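PDB 4R84: sialyltransferase 0160 from Photobacterium damselae, which probably transfers sialic acid from CMP-sialic acid to galactose-ended sugar acceptors, as a glycosyltransferase of the GT-B structural group. Local coordinates for residues P357-T362 against P443-G448; L402-H407 against P422-I427; A447-S452 against F464-S469. All blocks are in the same frame, centred on the assembly; numbering follows the deposited sequence.

Interaction 1 of 3, residues P357-T362 against P443-G448; sequences PNFIFT and PDTVAG. With CA (calcium ion), chain F; CSF (cytidine-5'-monophosphate-3-fluoro-N-acetyl-neuraminic acid), chain E.
Strand 358-362 and strand 445-447 run parallel with their axes 4.8 Å apart, laced together by backbone bonds from Thr445 N–Asn358 O at one end to Thr362 N–Ala447 O at the other. Just before the second strand, Asp444 closes the ladder: OD2 accepts Asn358 N at 2.8 Å in a nearly straight bond (168°), on the carboxylate's anti side. An aspartate suits this place because its short arm, with CG beside the backbone N (chi1 -64°), reaches back to the first N-H of strand 358-362, which takes this carboxylate in place of a backbone carbonyl. The amide of Asn358 is shared between metal and water: OD1 binds the calcium ion, ND2 donates to a water that also donates to Asp444 OD2. On one face Phe359 slants across Thr445, CD1 3.6 Å from CG2, and the small methyl of Ala447 lets the ring edge come close, CE1 3.6 Å from CB. On the other face the Ile360 side chain crosses that of Pro443 at about a right angle, CD1 3.6 Å from CG. Gly448, at angles suiting a residue without CB, turns the chain. Backbone O atoms of Tyr351, Ser354 and Leu356 and the Asp401 carboxylate complete the calcium site with two waters. The strands belong to the parallel sheet of a Rossmann-like domain, where the C-terminal end of strand 358-362, at Thr362, borders the CMP-sugar pocket.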
loop_
_atom_site.group_PDB
_atom_site.type_symbol
_atom_site.label_atom_id
_atom_site.label_comp_id
_atom_site.label_asym_id
_atom_site.label_seq_id
_atom_site.Cartn_x
_atom_site.Cartn_y
_atom_site.Cartn_z
ATOM N N PRO A 357 -22.481 -1.652 -22.346
ATOM C CA PRO A 357 -21.615 -1.213 -21.251
ATOM C C PRO A 357 -21.876 -2.058 -20.020
ATOM O O PRO A 357 -22.919 -2.713 -19.907
ATOM C CB PRO A 357 -22.023 0.244 -21.025
ATOM C CG PRO A 357 -23.428 0.335 -21.579
ATOM C CD PRO A 357 -23.459 -0.614 -22.737
ATOM N N ASN A 358 -20.926 -2.041 -19.098
ATOM C CA ASN A 358 -20.919 -2.983 -17.990
ATOM C C ASN A 358 -21.242 -2.358 -16.633
ATOM O O ASN A 358 -20.727 -1.299 -16.278
ATOM C CB ASN A 358 -19.550 -3.678 -17.979
ATOM C CG ASN A 358 -19.227 -4.297 -19.338
ATOM O OD1 ASN A 358 -20.008 -5.101 -19.845
ATOM N ND2 ASN A 358 -18.121 -3.875 -19.959
ATOM N N PHE A 359 -22.121 -3.035 -15.893
ATOM C CA PHE A 359 -22.582 -2.598 -14.583
ATOM C C PHE A 359 -22.233 -3.633 -13.548
ATOM O O PHE A 359 -22.578 -4.794 -13.714
ATOM C CB PHE A 359 -24.110 -2.358 -14.614
ATOM C CG PHE A 359 -24.809 -2.436 -13.264
ATOM C CD1 PHE A 359 -24.451 -1.606 -12.205
ATOM C CD2 PHE A 359 -25.876 -3.312 -13.080
ATOM C CE1 PHE A 359 -25.126 -1.663 -10.978
ATOM C CE2 PHE A 359 -26.564 -3.378 -11.853
ATOM C CZ PHE A 359 -26.182 -2.556 -10.798
ATOM N N ILE A 360 -21.527 -3.220 -12.497
ATOM C CA ILE A 360 -21.320 -4.095 -11.357
ATOM C C ILE A 360 -22.204 -3.695 -10.197
ATOM O O ILE A 360 -22.141 -2.559 -9.719
ATOM C CB ILE A 360 -19.860 -4.075 -10.861
ATOM C CG1 ILE A 360 -18.929 -4.646 -11.912
ATOM C CG2 ILE A 360 -19.757 -4.874 -9.570
ATOM C CD1 ILE A 360 -17.455 -4.576 -11.484
ATOM N N PHE A 361 -23.007 -4.643 -9.727
ATOM C CA PHE A 361 -23.733 -4.469 -8.481
ATOM C C PHE A 361 -22.873 -4.963 -7.322
ATOM O O PHE A 361 -22.416 -6.105 -7.337
ATOM C CB PHE A 361 -25.064 -5.231 -8.500
ATOM C CG PHE A 361 -25.797 -5.197 -7.185
ATOM C CD1 PHE A 361 -26.575 -4.107 -6.849
ATOM C CD2 PHE A 361 -25.707 -6.252 -6.286
ATOM C CE1 PHE A 361 -27.255 -4.067 -5.637
ATOM C CE2 PHE A 361 -26.382 -6.212 -5.066
ATOM C CZ PHE A 361 -27.153 -5.114 -4.749
ATOM N N THR A 362 -22.700 -4.121 -6.305
ATOM C CA THR A 362 -21.918 -4.537 -5.142
ATOM C C THR A 362 -22.835 -5.039 -4.030
ATOM O O THR A 362 -23.613 -4.270 -3.449
ATOM C CB THR A 362 -21.054 -3.387 -4.607
ATOM O OG1 THR A 362 -21.891 -2.300 -4.224
ATOM C CG2 THR A 362 -20.088 -2.893 -5.681
ATOM N N PRO A 443 -15.731 -1.122 -14.133
ATOM C CA PRO A 443 -16.688 -1.187 -15.239
ATOM C C PRO A 443 -17.154 0.199 -15.640
ATOM O O PRO A 443 -16.568 1.191 -15.208
ATOM C CB PRO A 443 -17.835 -1.990 -14.640
ATOM C CG PRO A 443 -17.875 -1.497 -13.218
ATOM C CD PRO A 443 -16.387 -1.396 -12.838
ATOM N N ASP A 444 -18.198 0.263 -16.460
ATOM C CA ASP A 444 -18.755 1.544 -16.854
ATOM C C ASP A 444 -19.540 2.189 -15.720
ATOM O O ASP A 444 -19.527 3.409 -15.561
ATOM C CB ASP A 444 -19.621 1.375 -18.095
ATOM C CG ASP A 444 -18.816 0.926 -19.287
ATOM O OD1 ASP A 444 -18.122 1.782 -19.858
ATOM O OD2 ASP A 444 -18.860 -0.272 -19.645
ATOM N N THR A 445 -20.205 1.372 -14.908
ATOM C CA THR A 445 -20.943 1.927 -13.790
ATOM C C THR A 445 -20.993 0.922 -12.649
ATOM O O THR A 445 -20.997 -0.293 -12.869
ATOM C CB THR A 445 -22.383 2.357 -14.203
ATOM O OG1 THR A 445 -22.882 3.329 -13.281
ATOM C CG2 THR A 445 -23.355 1.162 -14.256
ATOM N N VAL A 446 -21.010 1.456 -11.432
ATOM C CA VAL A 446 -21.038 0.663 -10.210
ATOM C C VAL A 446 -22.145 1.157 -9.312
ATOM O O VAL A 446 -22.254 2.350 -9.071
ATOM C CB VAL A 446 -19.711 0.756 -9.440
ATOM C CG1 VAL A 446 -19.740 -0.175 -8.209
ATOM C CG2 VAL A 446 -18.547 0.419 -10.349
ATOM N N ALA A 447 -22.950 0.243 -8.783
ATOM C CA ALA A 447 -23.986 0.649 -7.849
ATOM C C ALA A 447 -24.283 -0.482 -6.895
ATOM O O ALA A 447 -23.949 -1.632 -7.165
ATOM C CB ALA A 447 -25.268 1.057 -8.590
ATOM N N GLY A 448 -24.930 -0.156 -5.785
ATOM C CA GLY A 448 -25.287 -1.184 -4.833
ATOM C C GLY A 448 -25.180 -0.732 -3.400
ATOM O O GLY A 448 -25.324 0.442 -3.094
HETATM CA CA CA F . -20.355 -5.701 -22.190
HETATM C C5A CSF E . -18.934 -1.828 8.303
HETATM C C4A CSF E . -17.489 -2.308 8.335
HETATM C C2A CSF E . -18.071 -3.987 6.532
HETATM O O6A CSF E . -19.395 -3.422 6.554
HETATM C C6A CSF E . -19.472 -2.042 6.894
HETATM C C3A CSF E . -17.388 -3.773 7.895
HETATM O O4A CSF E . -16.981 -2.151 9.666
HETATM N N5A CSF E . -18.986 -0.422 8.636
HETATM C C7A CSF E . -20.934 -1.644 6.838
HETATM C C8A CSF E . -21.477 -1.840 5.434
HETATM C C9A CSF E . -22.877 -1.248 5.321
HETATM O O9A CSF E . -23.313 -1.429 3.974
HETATM O O8A CSF E . -20.619 -1.147 4.529
HETATM O O7A CSF E . -21.683 -2.470 7.731
HETATM C C1A CSF E . -18.182 -5.470 6.247
HETATM O OBA CSF E . -17.134 -6.126 6.081
HETATM O OAA CSF E . -19.313 -6.011 6.199
HETATM O O1A CSF E . -17.221 -3.404 5.542
HETATM O O2A CSF E . -16.917 -1.735 3.719
HETATM N N1 CSF E . -16.187 -5.996 -0.343
HETATM C C2 CSF E . -16.141 -6.475 -1.661
HETATM N N3 CSF E . -17.280 -6.572 -2.383
HETATM C C4 CSF E . -18.451 -6.195 -1.826
HETATM C C5 CSF E . -18.510 -5.729 -0.513
HETATM C C6 CSF E . -17.339 -5.643 0.233
HETATM C "C3'" CSF E . -14.404 -3.829 1.249
HETATM C "C2'" CSF E . -14.095 -4.738 0.089
HETATM C "C1'" CSF E . -14.925 -5.959 0.414
HETATM O "O4'" CSF E . -15.193 -5.929 1.818
HETATM C "C4'" CSF E . -14.511 -4.814 2.390
HETATM P PA CSF E . -17.549 -3.078 3.990
HETATM O "O5'" CSF E . -16.645 -4.077 3.150
HETATM C "C5'" CSF E . -15.304 -4.287 3.566
HETATM O "O3'" CSF E . -13.396 -2.842 1.425
HETATM O "O2'" CSF E . -12.721 -5.148 0.129
HETATM N N4 CSF E . -19.595 -6.290 -2.547
HETATM O O2 CSF E . -15.032 -6.814 -2.153
HETATM O O3A CSF E . -18.982 -3.349 3.620
HETATM C C10 CSF E . -19.785 0.076 9.583
HETATM O O10 CSF E . -20.471 -0.631 10.307
HETATM C C11 CSF E . -19.803 1.576 9.686
HETATM F F3A CSF E . -18.000 -4.590 8.817
HETATM O O HOH W 1 -16.320 -1.945 -18.480
HETATM O O HOH W 2 -18.885 -4.090 -23.008
HETATM O O HOH W 3 -20.420 -8.188 -21.424
#

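Interaction 2 of 3, residues L402-H407 against P422-I427. With CSF (cytidine-5'-monophosphate-3-fluoro-N-acetyl-neuraminic acid), chain E.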
loop_
_atom_site.group_PDB
_atom_site.type_symbol
_atom_site.label_atom_id
_atom_site.label_comp_id
_atom_site.label_asym_id
_atom_site.label_seq_id
_atom_site.Cartn_x
_atom_site.Cartn_y
_atom_site.Cartn_z
ATOM N N LEU A 402 -25.090 -7.079 -16.857
ATOM C CA LEU A 402 -25.045 -7.218 -15.402
ATOM C C LEU A 402 -23.904 -8.104 -14.921
ATOM O O LEU A 402 -23.677 -9.204 -15.431
ATOM C CB LEU A 402 -26.369 -7.750 -14.830
ATOM C CG LEU A 402 -27.623 -6.856 -14.771
ATOM C CD1 LEU A 402 -27.896 -6.055 -16.029
ATOM C CD2 LEU A 402 -28.828 -7.706 -14.391
ATOM N N PHE A 403 -23.188 -7.571 -13.942
ATOM C CA PHE A 403 -22.118 -8.258 -13.233
ATOM C C PHE A 403 -22.392 -8.139 -11.740
ATOM O O PHE A 403 -22.942 -7.133 -11.277
ATOM C CB PHE A 403 -20.755 -7.653 -13.565
ATOM C CG PHE A 403 -20.303 -7.907 -14.974
ATOM C CD1 PHE A 403 -20.816 -7.170 -16.038
ATOM C CD2 PHE A 403 -19.343 -8.873 -15.234
ATOM C CE1 PHE A 403 -20.389 -7.409 -17.338
ATOM C CE2 PHE A 403 -18.917 -9.116 -16.529
ATOM C CZ PHE A 403 -19.442 -8.389 -17.579
ATOM N N PHE A 404 -22.004 -9.158 -10.990
ATOM C CA PHE A 404 -22.241 -9.186 -9.559
ATOM C C PHE A 404 -20.938 -9.302 -8.809
ATOM O O PHE A 404 -20.165 -10.228 -9.049
ATOM C CB PHE A 404 -23.158 -10.366 -9.198
ATOM C CG PHE A 404 -23.406 -10.527 -7.720
ATOM C CD1 PHE A 404 -23.923 -9.481 -6.974
ATOM C CD2 PHE A 404 -23.198 -11.753 -7.093
ATOM C CE1 PHE A 404 -24.179 -9.629 -5.616
ATOM C CE2 PHE A 404 -23.455 -11.916 -5.736
ATOM C CZ PHE A 404 -23.947 -10.853 -4.986
ATOM N N LYS A 405 -20.672 -8.363 -7.903
ATOM C CA LYS A 405 -19.540 -8.541 -6.987
ATOM C C LYS A 405 -20.102 -8.704 -5.588
ATOM O O LYS A 405 -20.467 -7.723 -4.922
ATOM C CB LYS A 405 -18.550 -7.372 -7.061
ATOM C CG LYS A 405 -17.381 -7.493 -6.056
ATOM C CD LYS A 405 -16.824 -8.898 -6.095
ATOM C CE LYS A 405 -15.634 -9.071 -5.168
ATOM N NZ LYS A 405 -15.889 -9.037 -3.696
ATOM N N GLY A 406 -20.230 -9.958 -5.169
ATOM C CA GLY A 406 -20.778 -10.243 -3.867
ATOM C C GLY A 406 -19.818 -9.889 -2.753
ATOM O O GLY A 406 -18.592 -9.801 -2.958
ATOM N N HIS A 407 -20.372 -9.689 -1.561
ATOM C CA HIS A 407 -19.556 -9.511 -0.359
ATOM C C HIS A 407 -18.828 -10.821 -0.077
ATOM O O HIS A 407 -19.390 -11.898 -0.246
ATOM C CB HIS A 407 -20.443 -9.105 0.831
ATOM C CG HIS A 407 -19.689 -8.623 2.034
ATOM N ND1 HIS A 407 -18.964 -9.466 2.853
ATOM C CD2 HIS A 407 -19.577 -7.386 2.575
ATOM C CE1 HIS A 407 -18.433 -8.768 3.841
ATOM N NE2 HIS A 407 -18.790 -7.506 3.699
ATOM N N PRO A 422 -30.310 -14.758 -14.419
ATOM C CA PRO A 422 -29.684 -15.809 -15.227
ATOM C C PRO A 422 -28.505 -15.333 -16.084
ATOM O O PRO A 422 -27.568 -16.101 -16.283
ATOM C CB PRO A 422 -30.835 -16.291 -16.112
ATOM C CG PRO A 422 -32.063 -16.019 -15.292
ATOM C CD PRO A 422 -31.773 -14.717 -14.609
ATOM N N ASP A 423 -28.546 -14.106 -16.596
ATOM C CA ASP A 423 -27.460 -13.668 -17.468
ATOM C C ASP A 423 -26.445 -12.782 -16.749
ATOM O O ASP A 423 -25.585 -12.174 -17.385
ATOM C CB ASP A 423 -28.030 -12.894 -18.652
ATOM C CG ASP A 423 -28.766 -13.785 -19.640
ATOM O OD1 ASP A 423 -28.441 -14.990 -19.750
ATOM O OD2 ASP A 423 -29.692 -13.268 -20.297
ATOM N N MET A 424 -26.504 -12.762 -15.423
ATOM C CA MET A 424 -25.583 -11.954 -14.638
ATOM C C MET A 424 -24.285 -12.732 -14.453
ATOM O O MET A 424 -24.301 -13.924 -14.169
ATOM C CB MET A 424 -26.195 -11.553 -13.294
ATOM C CG MET A 424 -25.352 -10.528 -12.501
ATOM S SD MET A 424 -26.241 -9.822 -11.086
ATOM C CE MET A 424 -26.538 -11.260 -10.090
ATOM N N ILE A 425 -23.163 -12.065 -14.695
ATOM C CA ILE A 425 -21.861 -12.716 -14.578
ATOM C C ILE A 425 -21.247 -12.461 -13.203
ATOM O O ILE A 425 -21.222 -11.324 -12.736
ATOM C CB ILE A 425 -20.907 -12.247 -15.690
ATOM C CG1 ILE A 425 -21.421 -12.767 -17.031
ATOM C CG2 ILE A 425 -19.483 -12.780 -15.419
ATOM C CD1 ILE A 425 -20.805 -12.117 -18.266
ATOM N N ASN A 426 -20.753 -13.523 -12.563
ATOM C CA ASN A 426 -20.169 -13.424 -11.225
ATOM C C ASN A 426 -18.700 -12.997 -11.227
ATOM O O ASN A 426 -17.912 -13.490 -12.026
ATOM C CB ASN A 426 -20.296 -14.773 -10.508
ATOM C CG ASN A 426 -19.980 -14.685 -9.029
ATOM O OD1 ASN A 426 -20.699 -14.037 -8.276
ATOM N ND2 ASN A 426 -18.922 -15.374 -8.596
ATOM N N ILE A 427 -18.354 -12.062 -10.342
ATOM C CA ILE A 427 -16.952 -11.753 -10.045
ATOM C C ILE A 427 -16.678 -12.311 -8.657
ATOM O O ILE A 427 -17.303 -11.893 -7.691
ATOM C CB ILE A 427 -16.656 -10.233 -10.106
ATOM C CG1 ILE A 427 -17.093 -9.674 -11.464
ATOM C CG2 ILE A 427 -15.167 -9.934 -9.821
ATOM C CD1 ILE A 427 -17.027 -8.162 -11.551
HETATM C C5A CSF E . -18.934 -1.828 8.303
HETATM C C4A CSF E . -17.489 -2.308 8.335
HETATM C C2A CSF E . -18.071 -3.987 6.532
HETATM O O6A CSF E . -19.395 -3.422 6.554
HETATM C C6A CSF E . -19.472 -2.042 6.894
HETATM C C3A CSF E . -17.388 -3.773 7.895
HETATM O O4A CSF E . -16.981 -2.151 9.666
HETATM N N5A CSF E . -18.986 -0.422 8.636
HETATM C C7A CSF E . -20.934 -1.644 6.838
HETATM C C8A CSF E . -21.477 -1.840 5.434
HETATM C C9A CSF E . -22.877 -1.248 5.321
HETATM O O9A CSF E . -23.313 -1.429 3.974
HETATM O O8A CSF E . -20.619 -1.147 4.529
HETATM O O7A CSF E . -21.683 -2.470 7.731
HETATM C C1A CSF E . -18.182 -5.470 6.247
HETATM O OBA CSF E . -17.134 -6.126 6.081
HETATM O OAA CSF E . -19.313 -6.011 6.199
HETATM O O1A CSF E . -17.221 -3.404 5.542
HETATM O O2A CSF E . -16.917 -1.735 3.719
HETATM N N1 CSF E . -16.187 -5.996 -0.343
HETATM C C2 CSF E . -16.141 -6.475 -1.661
HETATM N N3 CSF E . -17.280 -6.572 -2.383
HETATM C C4 CSF E . -18.451 -6.195 -1.826
HETATM C C5 CSF E . -18.510 -5.729 -0.513
HETATM C C6 CSF E . -17.339 -5.643 0.233
HETATM C "C3'" CSF E . -14.404 -3.829 1.249
HETATM C "C2'" CSF E . -14.095 -4.738 0.089
HETATM C "C1'" CSF E . -14.925 -5.959 0.414
HETATM O "O4'" CSF E . -15.193 -5.929 1.818
HETATM C "C4'" CSF E . -14.511 -4.814 2.390
HETATM P PA CSF E . -17.549 -3.078 3.990
HETATM O "O5'" CSF E . -16.645 -4.077 3.150
HETATM C "C5'" CSF E . -15.304 -4.287 3.566
HETATM O "O3'" CSF E . -13.396 -2.842 1.425
HETATM O "O2'" CSF E . -12.721 -5.148 0.129
HETATM N N4 CSF E . -19.595 -6.290 -2.547
HETATM O O2 CSF E . -15.032 -6.814 -2.153
HETATM O O3A CSF E . -18.982 -3.349 3.620
HETATM C C10 CSF E . -19.785 0.076 9.583
HETATM O O10 CSF E . -20.471 -0.631 10.307
HETATM C C11 CSF E . -19.803 1.576 9.686
HETATM F F3A CSF E . -18.000 -4.590 8.817
HETATM O O HOH W 4 -23.801 -10.075 -18.074
HETATM O O HOH W 5 -19.487 -12.377 -6.263
#
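Phe403 and Ile425 lie side by side and point the same way, the ring's CD2 3.7 Å from Ile425 CB, so a flat group and a branched one pack together on one face of the sheet. Phe404 points to the other face, where the Met424 chain, bent at its last torsion (chi3 62°), brings CE to 3.6 Å from Phe404 CB; its sulfur makes an oblique Met-aromatic contact, SD 5.5 Å from the Phe404 ring centroid. Methionine suits this place, since its unbranched, flexible chain can fold against the base of the ring. The two strands are parallel, joined by bonds such as Phe404 N to Ile425 O, and with helix 412-419 they form a beta-alpha-beta unit of the Rossmann-like sheet. Farther along, water 5 links Gly406 N, Asn426 OD1 and Ile427 O, while Gly406 N also lies over the centre of the Phe404 ring, 3.7 Å above its plane. Lys405, bent at chi2 and chi4, brings NZ to 2.8 Å from CSF O2 and also donates to Gly406 O and to Ala429 O. Its backbone O accepts CSF N4 at 2.9 Å, so one residue reads two groups of the cytosine. His407 NE2 donates to the sialic acid carboxylate, 3.0 Å from CSF OAA.

Interaction 3 of 3, residues A447-S452 against F464-S469. With CSF (cytidine-5'-monophosphate-3-fluoro-N-acetyl-neuraminic acid), chain E.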
loop_
_atom_site.group_PDB
_atom_site.type_symbol
_atom_site.label_atom_id
_atom_site.label_comp_id
_atom_site.label_asym_id
_atom_site.label_seq_id
_atom_site.Cartn_x
_atom_site.Cartn_y
_atom_site.Cartn_z
ATOM N N ALA A 447 -22.950 0.243 -8.783
ATOM C CA ALA A 447 -23.986 0.649 -7.849
ATOM C C ALA A 447 -24.283 -0.482 -6.895
ATOM O O ALA A 447 -23.949 -1.632 -7.165
ATOM C CB ALA A 447 -25.268 1.057 -8.590
ATOM N N GLY A 448 -24.930 -0.156 -5.785
ATOM C CA GLY A 448 -25.287 -1.184 -4.833
ATOM C C GLY A 448 -25.180 -0.732 -3.400
ATOM O O GLY A 448 -25.324 0.442 -3.094
ATOM N N ILE A 449 -24.910 -1.675 -2.509
ATOM C CA ILE A 449 -24.947 -1.370 -1.095
ATOM C C ILE A 449 -23.678 -0.645 -0.680
ATOM O O ILE A 449 -22.591 -1.018 -1.118
ATOM C CB ILE A 449 -25.116 -2.660 -0.258
ATOM C CG1 ILE A 449 -26.241 -3.539 -0.824
ATOM C CG2 ILE A 449 -25.324 -2.322 1.212
ATOM C CD1 ILE A 449 -27.620 -2.858 -0.945
ATOM N N ALA A 450 -23.825 0.386 0.152
ATOM C CA ALA A 450 -22.692 1.168 0.648
ATOM C C ALA A 450 -21.583 0.295 1.184
ATOM O O ALA A 450 -21.831 -0.739 1.793
ATOM C CB ALA A 450 -23.134 2.131 1.718
ATOM N N SER A 451 -20.362 0.730 0.918
ATOM C CA SER A 451 -19.159 0.058 1.377
ATOM C C SER A 451 -18.001 1.025 1.180
ATOM O O SER A 451 -18.088 1.957 0.375
ATOM C CB SER A 451 -18.914 -1.235 0.611
ATOM O OG SER A 451 -17.580 -1.681 0.809
ATOM N N SER A 452 -16.925 0.794 1.933
ATOM C CA SER A 452 -15.698 1.564 1.818
ATOM C C SER A 452 -15.159 1.543 0.384
ATOM O O SER A 452 -14.430 2.441 -0.032
ATOM C CB SER A 452 -14.655 1.015 2.814
ATOM O OG SER A 452 -13.469 1.757 2.738
ATOM N N PHE A 464 -25.457 4.817 -7.994
ATOM C CA PHE A 464 -26.164 5.099 -6.744
ATOM C C PHE A 464 -25.596 4.220 -5.651
ATOM O O PHE A 464 -24.967 3.196 -5.925
ATOM C CB PHE A 464 -27.681 4.874 -6.849
ATOM C CG PHE A 464 -28.088 3.455 -7.153
ATOM C CD1 PHE A 464 -28.122 2.491 -6.151
ATOM C CD2 PHE A 464 -28.496 3.099 -8.426
ATOM C CE1 PHE A 464 -28.505 1.199 -6.423
ATOM C CE2 PHE A 464 -28.899 1.809 -8.704
ATOM C CZ PHE A 464 -28.915 0.857 -7.704
ATOM N N ILE A 465 -25.840 4.628 -4.412
ATOM C CA ILE A 465 -25.400 3.875 -3.250
ATOM C C ILE A 465 -26.546 3.668 -2.280
ATOM O O ILE A 465 -27.265 4.615 -1.948
ATOM C CB ILE A 465 -24.268 4.592 -2.543
ATOM C CG1 ILE A 465 -23.092 4.752 -3.502
ATOM C CG2 ILE A 465 -23.821 3.788 -1.354
ATOM C CD1 ILE A 465 -21.896 5.420 -2.879
ATOM N N VAL A 466 -26.712 2.426 -1.827
ATOM C CA VAL A 466 -27.806 2.081 -0.931
ATOM C C VAL A 466 -27.347 1.935 0.507
ATOM O O VAL A 466 -26.426 1.168 0.793
ATOM C CB VAL A 466 -28.464 0.780 -1.362
ATOM C CG1 VAL A 466 -29.559 0.395 -0.371
ATOM C CG2 VAL A 466 -29.036 0.939 -2.772
ATOM N N PHE A 467 -27.972 2.683 1.411
ATOM C CA PHE A 467 -27.712 2.482 2.825
ATOM C C PHE A 467 -28.803 1.631 3.435
ATOM O O PHE A 467 -29.960 1.757 3.078
ATOM C CB PHE A 467 -27.589 3.811 3.537
ATOM C CG PHE A 467 -26.368 4.550 3.150
ATOM C CD1 PHE A 467 -26.330 5.264 1.972
ATOM C CD2 PHE A 467 -25.231 4.484 3.936
ATOM C CE1 PHE A 467 -25.179 5.934 1.594
ATOM C CE2 PHE A 467 -24.087 5.145 3.563
ATOM C CZ PHE A 467 -24.059 5.867 2.394
ATOM N N THR A 468 -28.404 0.725 4.313
ATOM C CA THR A 468 -29.327 -0.226 4.916
ATOM C C THR A 468 -29.493 0.078 6.412
ATOM O O THR A 468 -28.712 0.833 6.978
ATOM C CB THR A 468 -28.824 -1.663 4.730
ATOM O OG1 THR A 468 -27.498 -1.756 5.244
ATOM C CG2 THR A 468 -28.807 -2.065 3.263
ATOM N N SER A 469 -30.506 -0.501 7.054
ATOM C CA SER A 469 -30.740 -0.225 8.474
ATOM C C SER A 469 -29.532 -0.591 9.325
ATOM O O SER A 469 -28.968 -1.663 9.178
ATOM C CB SER A 469 -31.973 -0.967 8.981
ATOM O OG SER A 469 -33.109 -0.579 8.231
HETATM C C5A CSF E . -18.934 -1.828 8.303
HETATM C C4A CSF E . -17.489 -2.308 8.335
HETATM C C2A CSF E . -18.071 -3.987 6.532
HETATM O O6A CSF E . -19.395 -3.422 6.554
HETATM C C6A CSF E . -19.472 -2.042 6.894
HETATM C C3A CSF E . -17.388 -3.773 7.895
HETATM O O4A CSF E . -16.981 -2.151 9.666
HETATM N N5A CSF E . -18.986 -0.422 8.636
HETATM C C7A CSF E . -20.934 -1.644 6.838
HETATM C C8A CSF E . -21.477 -1.840 5.434
HETATM C C9A CSF E . -22.877 -1.248 5.321
HETATM O O9A CSF E . -23.313 -1.429 3.974
HETATM O O8A CSF E . -20.619 -1.147 4.529
HETATM O O7A CSF E . -21.683 -2.470 7.731
HETATM C C1A CSF E . -18.182 -5.470 6.247
HETATM O OBA CSF E . -17.134 -6.126 6.081
HETATM O OAA CSF E . -19.313 -6.011 6.199
HETATM O O1A CSF E . -17.221 -3.404 5.542
HETATM O O2A CSF E . -16.917 -1.735 3.719
HETATM N N1 CSF E . -16.187 -5.996 -0.343
HETATM C C2 CSF E . -16.141 -6.475 -1.661
HETATM N N3 CSF E . -17.280 -6.572 -2.383
HETATM C C4 CSF E . -18.451 -6.195 -1.826
HETATM C C5 CSF E . -18.510 -5.729 -0.513
HETATM C C6 CSF E . -17.339 -5.643 0.233
HETATM C "C3'" CSF E . -14.404 -3.829 1.249
HETATM C "C2'" CSF E . -14.095 -4.738 0.089
HETATM C "C1'" CSF E . -14.925 -5.959 0.414
HETATM O "O4'" CSF E . -15.193 -5.929 1.818
HETATM C "C4'" CSF E . -14.511 -4.814 2.390
HETATM P PA CSF E . -17.549 -3.078 3.990
HETATM O "O5'" CSF E . -16.645 -4.077 3.150
HETATM C "C5'" CSF E . -15.304 -4.287 3.566
HETATM O "O3'" CSF E . -13.396 -2.842 1.425
HETATM O "O2'" CSF E . -12.721 -5.148 0.129
HETATM N N4 CSF E . -19.595 -6.290 -2.547
HETATM O O2 CSF E . -15.032 -6.814 -2.153
HETATM O O3A CSF E . -18.982 -3.349 3.620
HETATM C C10 CSF E . -19.785 0.076 9.583
HETATM O O10 CSF E . -20.471 -0.631 10.307
HETATM C C11 CSF E . -19.803 1.576 9.686
HETATM F F3A CSF E . -18.000 -4.590 8.817
#
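Two alanine methyls are set over two phenylalanine rings. Ala447 CB stands over the centre of the Phe464 ring, 3.6 Å from its centroid and only 7° off the normal, a CH-pi contact for which a small methyl on the neighbouring chain is well suited. Phe464 reaches it because chi1 of 62° lays CG between its backbone N and carbonyl carbon. Farther along, Ala450 CB sits over one face of Phe467 but displaced toward the rim, 3.9 Å from the centroid, and it also meets Ile465 CG2 at 3.6 Å. Between these pairs Ile449 and Val466 slant across one another, CD1 of the isoleucine 3.8 Å from CB of the valine, two branched residues that suit extended chain. The backbones run parallel here: Val466 N donates to Gly448 O at 2.7 Å, and Ala450 N to Val466 O in an almost straight bond (173°). With its N-H bound in this way, Ala450 turns its carbonyl O to the ligand, accepting CSF O9A at 2.7 Å and also CSF O8A, while Ser451 OG and Ser452 N grip phosphate oxygen O2A. Behind the contact, strand 462-468 pairs with strand 499-502; Phe464 and Val466 rest on helix 373-388, and Ile465 and Phe467 pack against helix 483-490.

Interactions 1 and 2 lie in one parallel four-stranded sheet, ordered 425-427, 401-405, 358-362, 445-447; their centres are about 10 Å apart, and the central strands 358-362 and 401-405 join them. Along the chain, interaction 2 is nested inside the loop that interaction 1 closes. Interaction 3 starts at Ala447 and Gly448, where interaction 1 ends, and pairs the chain beyond the corner with strand 462-468, which follows after a short loop; its centre is about 13 Å from that of interaction 1 and about 16 Å from that of interaction 2. All three reach the bound CMP-sugar, so strand ends and the following loops jointly line one pocket, while the calcium ion lies near the opposite end of the sheet.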